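Local atomic coordinates of CRISPR-associated endonuclease Cas9 (Campylobacter jejuni subsp. jejuni serotype O:2, PDB entry 5X2H), a protein that uses a guide RNA to recognise matching foreign DNA and cleaves both strands with its RuvC-like and HNH nuclease domains in bacterial adaptive immunity. Residues A[15-23]-A[31-39]. Sequence-based numbering, arbitrary orientation.
Sequences IGISSIGWA and KDCGVRIFT
The antiparallel hairpin of the RuvC-like nuclease domain pairs strand 19-26 with strand 29-37, the latter at the edge of the central sheet, and lays Trp-22 over Gly-34 and Phe-38 over Ser-18. Ile-20 and Arg-36 form a hydrogen-bonded pair: Arg-36 N reaches Ile-20 O at 2.8 Å in a fairly straight bond, and Ile-20 N returns to Arg-36 O. Two residues on, Trp-22 N donates to Gly-34 O (3.2 Å), while the reverse bond from Gly-34 N is weak. With CG lodged between backbone N and carbonyl carbon (chi1 59°), the indole folds across the neighbouring strand; Gly-34 N lies above the ring centre, and Trp-22 CE2 comes within 3.4 Å of Gly-34 CA. Lacking a side chain, Gly-34 leaves room for the ring. The Asp-32 carboxylate meets the far edge of the indole, its CG 3.5 Å from Trp-22 CH2 and its plane nearly perpendicular to the ring. Asp-32 OD1 accepts from Cys-33 N and OD2 bonds to Tyr-476, so both carboxylate oxygens are held.

Where the strands give way to loops, Ser-18 O accepts from Phe-38 N and, weakly, from Thr-39 N. The Phe-38 ring swings back over the turn, with Ser-18 CA 3.8 Å from its centroid in a CH-pi contact, and Ile-20 CG1 packs obliquely against Phe-38 CE1 at 3.5 Å. Helix 456-476 adjoins Trp-22 and Phe-38, and Arg-36 stretches away from the hairpin to Glu-464, Ser-627 and an RNA phosphate. On the side of the sheet opposite Ile-20, Trp-22 and Arg-36, Ser-19 and Val-35 touch His-558, a predicted magnesium ligand, placing the hairpin beside the predicted metal site of an RNase H-like fold, whose first three strands run antiparallel in succession.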
# COMPACT_ATOMS: atom_id res chain seq x y z
N ILE A 15 3.55 -23.08 -2.35
CA ILE A 15 2.96 -21.75 -2.30
C ILE A 15 3.98 -20.74 -2.81
O ILE A 15 4.94 -20.41 -2.12
CB ILE A 15 2.50 -21.40 -0.88
CG1 ILE A 15 1.50 -22.44 -0.37
CG2 ILE A 15 1.91 -20.00 -0.84
CD1 ILE A 15 1.07 -22.24 1.06
N GLY A 16 3.76 -20.25 -4.03
CA GLY A 16 4.63 -19.27 -4.64
C GLY A 16 4.08 -17.86 -4.56
O GLY A 16 2.99 -17.61 -4.06
N ILE A 17 4.88 -16.92 -5.07
CA ILE A 17 4.48 -15.52 -5.04
C ILE A 17 3.24 -15.29 -5.90
O ILE A 17 2.46 -14.37 -5.65
CB ILE A 17 5.65 -14.62 -5.48
CG1 ILE A 17 5.39 -13.16 -5.10
CG2 ILE A 17 5.93 -14.76 -6.97
CD1 ILE A 17 5.60 -12.87 -3.63
N SER A 18 3.03 -16.13 -6.92
CA SER A 18 1.90 -15.96 -7.82
C SER A 18 1.31 -17.30 -8.26
O SER A 18 0.53 -17.34 -9.23
CB SER A 18 2.30 -15.15 -9.05
OG SER A 18 3.45 -15.70 -9.67
N SER A 19 1.64 -18.40 -7.58
CA SER A 19 1.17 -19.71 -7.98
C SER A 19 0.94 -20.57 -6.75
O SER A 19 1.55 -20.36 -5.70
CB SER A 19 2.17 -20.40 -8.93
OG SER A 19 3.44 -20.50 -8.33
N ILE A 20 0.05 -21.55 -6.90
CA ILE A 20 -0.25 -22.53 -5.86
C ILE A 20 -0.24 -23.90 -6.51
O ILE A 20 -1.17 -24.25 -7.24
CB ILE A 20 -1.59 -22.27 -5.17
CG1 ILE A 20 -1.59 -20.92 -4.46
CG2 ILE A 20 -1.90 -23.39 -4.19
CD1 ILE A 20 -0.66 -20.87 -3.28
N GLY A 21 0.81 -24.67 -6.27
CA GLY A 21 0.85 -26.06 -6.70
C GLY A 21 0.37 -26.97 -5.58
O GLY A 21 0.73 -26.79 -4.42
N TRP A 22 -0.46 -27.95 -5.95
CA TRP A 22 -1.06 -28.83 -4.96
C TRP A 22 -1.10 -30.26 -5.49
O TRP A 22 -1.29 -30.49 -6.69
CB TRP A 22 -2.47 -28.37 -4.58
CG TRP A 22 -3.42 -28.30 -5.73
CD1 TRP A 22 -3.68 -27.22 -6.52
CD2 TRP A 22 -4.25 -29.36 -6.22
NE1 TRP A 22 -4.62 -27.53 -7.47
CE2 TRP A 22 -4.98 -28.85 -7.31
CE3 TRP A 22 -4.44 -30.70 -5.85
CZ2 TRP A 22 -5.89 -29.62 -8.03
CZ3 TRP A 22 -5.35 -31.46 -6.57
CH2 TRP A 22 -6.06 -30.92 -7.65
N ALA A 23 -0.93 -31.21 -4.58
CA ALA A 23 -0.99 -32.63 -4.89
C ALA A 23 -1.72 -33.35 -3.77
O ALA A 23 -1.66 -32.95 -2.61
CB ALA A 23 0.41 -33.23 -5.08
N LYS A 31 -3.21 -39.16 -6.45
CA LYS A 31 -4.61 -39.17 -6.86
C LYS A 31 -5.01 -37.97 -7.70
O LYS A 31 -5.82 -38.11 -8.62
CB LYS A 31 -5.52 -39.25 -5.63
CG LYS A 31 -5.18 -40.38 -4.67
CD LYS A 31 -5.69 -41.72 -5.16
CE LYS A 31 -7.20 -41.83 -5.01
NZ LYS A 31 -7.69 -43.21 -5.27
N ASP A 32 -4.48 -36.78 -7.41
CA ASP A 32 -4.91 -35.58 -8.10
C ASP A 32 -3.77 -34.57 -8.12
O ASP A 32 -2.91 -34.57 -7.24
CB ASP A 32 -6.16 -34.98 -7.44
CG ASP A 32 -7.00 -34.17 -8.41
OD1 ASP A 32 -6.52 -33.89 -9.53
OD2 ASP A 32 -8.14 -33.80 -8.05
N CYS A 33 -3.79 -33.70 -9.13
CA CYS A 33 -2.75 -32.69 -9.31
C CYS A 33 -3.38 -31.42 -9.89
O CYS A 33 -4.45 -31.46 -10.50
CB CYS A 33 -1.64 -33.19 -10.25
SG CYS A 33 -0.21 -33.87 -9.42
N GLY A 34 -2.69 -30.30 -9.69
CA GLY A 34 -3.18 -29.04 -10.22
C GLY A 34 -2.26 -27.90 -9.89
O GLY A 34 -1.40 -27.99 -9.01
N VAL A 35 -2.44 -26.80 -10.63
CA VAL A 35 -1.72 -25.56 -10.42
C VAL A 35 -2.72 -24.41 -10.49
O VAL A 35 -3.53 -24.34 -11.42
CB VAL A 35 -0.60 -25.34 -11.46
CG1 VAL A 35 0.24 -24.12 -11.08
CG2 VAL A 35 0.28 -26.57 -11.58
N ARG A 36 -2.67 -23.52 -9.51
CA ARG A 36 -3.53 -22.34 -9.46
C ARG A 36 -2.67 -21.10 -9.64
O ARG A 36 -1.94 -20.71 -8.73
CB ARG A 36 -4.30 -22.30 -8.14
CG ARG A 36 -5.09 -21.02 -7.90
CD ARG A 36 -6.36 -20.96 -8.73
NE ARG A 36 -7.29 -19.97 -8.20
CZ ARG A 36 -8.46 -19.65 -8.75
NH1 ARG A 36 -8.84 -20.25 -9.88
NH2 ARG A 36 -9.23 -18.74 -8.19
N ILE A 37 -2.75 -20.49 -10.82
CA ILE A 37 -2.01 -19.28 -11.13
C ILE A 37 -2.92 -18.09 -10.84
O ILE A 37 -3.90 -17.86 -11.55
CB ILE A 37 -1.53 -19.26 -12.59
CG1 ILE A 37 -0.64 -20.46 -12.89
CG2 ILE A 37 -0.80 -17.96 -12.88
CD1 ILE A 37 0.72 -20.40 -12.25
N PHE A 38 -2.60 -17.33 -9.79
CA PHE A 38 -3.41 -16.18 -9.43
C PHE A 38 -2.76 -14.84 -9.74
O PHE A 38 -3.43 -13.81 -9.61
CB PHE A 38 -3.78 -16.22 -7.93
CG PHE A 38 -2.59 -16.33 -7.01
CD1 PHE A 38 -2.11 -17.57 -6.63
CD2 PHE A 38 -1.98 -15.19 -6.51
CE1 PHE A 38 -1.03 -17.68 -5.78
CE2 PHE A 38 -0.90 -15.29 -5.65
CZ PHE A 38 -0.42 -16.53 -5.28
N THR A 39 -1.49 -14.84 -10.15
CA THR A 39 -0.71 -13.66 -10.57
C THR A 39 -1.39 -12.29 -10.47
O THR A 39 -0.88 -11.38 -9.81
CB THR A 39 -0.23 -13.82 -12.03
OG1 THR A 39 0.71 -14.89 -12.12
CG2 THR A 39 0.43 -12.54 -12.53